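Local coordinates for protein GlcNAc Inducible Gene 2, GIG2 (Candida albicans, PDB 6AKZ) that binds an iron ion and is probably an oxygenase of the DUF1479 family, encoded by a GlcNAc-inducible gene, at residues A[137-142]-A[368-373]. Numbering follows the deposited sequence.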
loop_
_atom_site.group_PDB
_atom_site.type_symbol
_atom_site.label_atom_id
_atom_site.label_comp_id
_atom_site.label_asym_id
_atom_site.label_seq_id
_atom_site.Cartn_x
_atom_site.Cartn_y
_atom_site.Cartn_z
ATOM N N THR A 137 10.440 0.047 -16.962
ATOM C CA THR A 137 10.020 -1.225 -17.512
ATOM C C THR A 137 11.068 -2.260 -17.230
ATOM O O THR A 137 10.747 -3.373 -16.743
ATOM C CB THR A 137 9.682 -1.094 -19.023
ATOM O OG1 THR A 137 8.572 -0.240 -19.143
ATOM C CG2 THR A 137 9.308 -2.412 -19.631
ATOM N N GLU A 138 12.352 -1.898 -17.374
ATOM C CA GLU A 138 13.374 -2.841 -17.039
ATOM C C GLU A 138 13.457 -3.200 -15.556
ATOM O O GLU A 138 13.793 -4.317 -15.202
ATOM C CB GLU A 138 14.774 -2.383 -17.504
ATOM C CG GLU A 138 14.908 -2.331 -19.040
ATOM C CD GLU A 138 16.323 -1.954 -19.468
ATOM O OE1 GLU A 138 17.115 -1.463 -18.607
ATOM O OE2 GLU A 138 16.635 -2.171 -20.670
ATOM N N ALA A 139 13.258 -2.209 -14.706
ATOM C CA ALA A 139 13.307 -2.416 -13.244
ATOM C C ALA A 139 12.170 -3.334 -12.766
ATOM O O ALA A 139 12.353 -4.307 -11.994
ATOM C CB ALA A 139 13.251 -1.042 -12.506
ATOM N N ARG A 140 11.004 -3.026 -13.231
ATOM C CA ARG A 140 9.820 -3.755 -12.854
ATOM C C ARG A 140 9.937 -5.226 -13.209
ATOM O O ARG A 140 9.486 -6.065 -12.497
ATOM C CB ARG A 140 8.591 -3.138 -13.524
ATOM C CG ARG A 140 8.198 -1.785 -12.953
ATOM C CD ARG A 140 6.951 -1.195 -13.591
ATOM N NE ARG A 140 6.644 0.182 -13.217
ATOM C CZ ARG A 140 6.451 1.197 -14.059
ATOM N NH1 ARG A 140 6.509 1.021 -15.335
ATOM N NH2 ARG A 140 6.179 2.379 -13.610
ATOM N N PHE A 141 10.557 -5.517 -14.309
ATOM C CA PHE A 141 10.664 -6.865 -14.752
ATOM C C PHE A 141 12.015 -7.522 -14.619
ATOM O O PHE A 141 12.202 -8.631 -15.106
ATOM C CB PHE A 141 10.071 -6.986 -16.121
ATOM C CG PHE A 141 8.657 -6.553 -16.172
ATOM C CD1 PHE A 141 7.703 -7.161 -15.387
ATOM C CD2 PHE A 141 8.293 -5.568 -17.026
ATOM C CE1 PHE A 141 6.380 -6.779 -15.453
ATOM C CE2 PHE A 141 6.970 -5.152 -17.090
ATOM C CZ PHE A 141 6.029 -5.775 -16.314
ATOM N N HIS A 142 12.949 -6.910 -13.900
ATOM C CA HIS A 142 14.182 -7.546 -13.632
ATOM C C HIS A 142 13.937 -8.853 -12.871
ATOM O O HIS A 142 13.086 -8.890 -11.985
ATOM C CB HIS A 142 15.073 -6.616 -12.813
ATOM C CG HIS A 142 16.461 -7.101 -12.608
ATOM N ND1 HIS A 142 16.806 -8.088 -11.705
ATOM C CD2 HIS A 142 17.633 -6.685 -13.170
ATOM C CE1 HIS A 142 18.124 -8.259 -11.718
ATOM N NE2 HIS A 142 18.643 -7.423 -12.603
ATOM N N SER A 368 16.496 9.266 -4.061
ATOM C CA SER A 368 15.712 8.921 -5.246
ATOM C C SER A 368 15.282 7.459 -5.195
ATOM O O SER A 368 16.053 6.572 -4.801
ATOM C CB SER A 368 16.529 9.126 -6.447
ATOM O OG SER A 368 17.034 10.475 -6.491
ATOM N N VAL A 369 14.012 7.286 -5.557
ATOM C CA VAL A 369 13.407 5.989 -5.584
ATOM C C VAL A 369 12.494 5.828 -6.778
ATOM O O VAL A 369 11.975 6.790 -7.363
ATOM C CB VAL A 369 12.671 5.621 -4.285
ATOM C CG1 VAL A 369 13.566 5.762 -3.080
ATOM C CG2 VAL A 369 11.369 6.397 -4.107
ATOM N N LEU A 370 12.255 4.570 -7.097
ATOM C CA LEU A 370 11.294 4.214 -8.168
ATOM C C LEU A 370 10.196 3.406 -7.506
ATOM O O LEU A 370 10.479 2.349 -6.944
ATOM C CB LEU A 370 12.045 3.379 -9.173
ATOM C CG LEU A 370 11.421 2.838 -10.495
ATOM C CD1 LEU A 370 12.637 2.445 -11.329
ATOM C CD2 LEU A 370 10.602 1.588 -10.198
ATOM N N TYR A 371 9.014 3.988 -7.469
ATOM C CA TYR A 371 7.857 3.399 -6.812
ATOM C C TYR A 371 7.332 2.217 -7.596
ATOM O O TYR A 371 7.137 2.327 -8.809
ATOM C CB TYR A 371 6.713 4.390 -6.609
ATOM C CG TYR A 371 7.080 5.440 -5.528
ATOM C CD1 TYR A 371 6.840 5.208 -4.191
ATOM C CD2 TYR A 371 7.746 6.595 -5.892
ATOM C CE1 TYR A 371 7.224 6.139 -3.204
ATOM C CE2 TYR A 371 8.105 7.532 -4.908
ATOM C CZ TYR A 371 7.864 7.306 -3.589
ATOM O OH TYR A 371 8.273 8.221 -2.607
ATOM N N TYR A 372 7.075 1.120 -6.881
ATOM C CA TYR A 372 6.489 -0.116 -7.477
ATOM C C TYR A 372 5.903 -0.930 -6.354
ATOM O O TYR A 372 6.663 -1.354 -5.485
ATOM C CB TYR A 372 7.590 -0.851 -8.309
ATOM C CG TYR A 372 7.092 -2.042 -9.079
ATOM C CD1 TYR A 372 5.848 -1.980 -9.776
ATOM C CD2 TYR A 372 7.908 -3.162 -9.260
ATOM C CE1 TYR A 372 5.413 -3.085 -10.521
ATOM C CE2 TYR A 372 7.431 -4.282 -9.953
ATOM C CZ TYR A 372 6.198 -4.219 -10.561
ATOM O OH TYR A 372 5.685 -5.288 -11.263
ATOM N N GLY A 373 4.556 -1.128 -6.350
ATOM C CA GLY A 373 3.811 -1.771 -5.345
ATOM C C GLY A 373 3.423 -3.132 -5.795
ATOM O O GLY A 373 3.539 -3.490 -6.990
HETATM O O HOH W 1 5.375 1.334 -10.833
HETATM O O HOH W 2 7.949 3.799 -11.174
HETATM O O HOH W 3 7.352 -7.329 -11.218
#
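Ala139 and Arg140, in the last turn of helix 134-140, pack against Leu370 in strand 367-371 and Tyr372 just beyond its end, with CA atoms 8.6 Å apart for Ala139 and Leu370 and 7.3 Å for Arg140 and Tyr372. The strand lies between strands 256-261 and 178-181 in the main mixed sheet, consistent with the cupin-clan (double-stranded beta-helix) fold of the family; the contact joins the end of the helix to this inner strand and the residue that follows it, away from the iron site. Leu370 and Tyr372 send their side chains to the helix, whereas Tyr371 between them points the other way and bonds through its hydroxyl to Arg179.

The central interaction is a CH-pi contact: CG of Arg140 sits 3.7 Å from the centroid of the Tyr372 ring, only 1° off the ring normal. With CG of Tyr372 anti to the backbone N (chi1 -174°) the ring extends toward the helix, and chi2 turns one face to the aliphatic arm of Arg140. That arm runs extended from CG to NE across the face, and the guanidinium plane is inclined 61° to the ring; CD1 of Tyr372 lies at the guanidinium edge, near its plane, 4.1 Å from NE of Arg140. Phe131 O binds Arg140 NH2, while NE donates to a water that in turn donates to the carbonyl of Tyr371, tying the arginine to the strand backbone. Beside this pair, a methyl-to-methyl contact of 3.7 Å joins Ala139 CB and Leu370 CD1; Trp102 of helix 96-112 also touches Ala139.

At the far end of its ring, Tyr372 OH is bonded to Gln171 NE2 and, at 2.6 Å, to another water lying in the ring plane. This water donates to Arg140 O at 2.8 Å, linking the tyrosine hydroxyl to the carbonyl of the last helical residue.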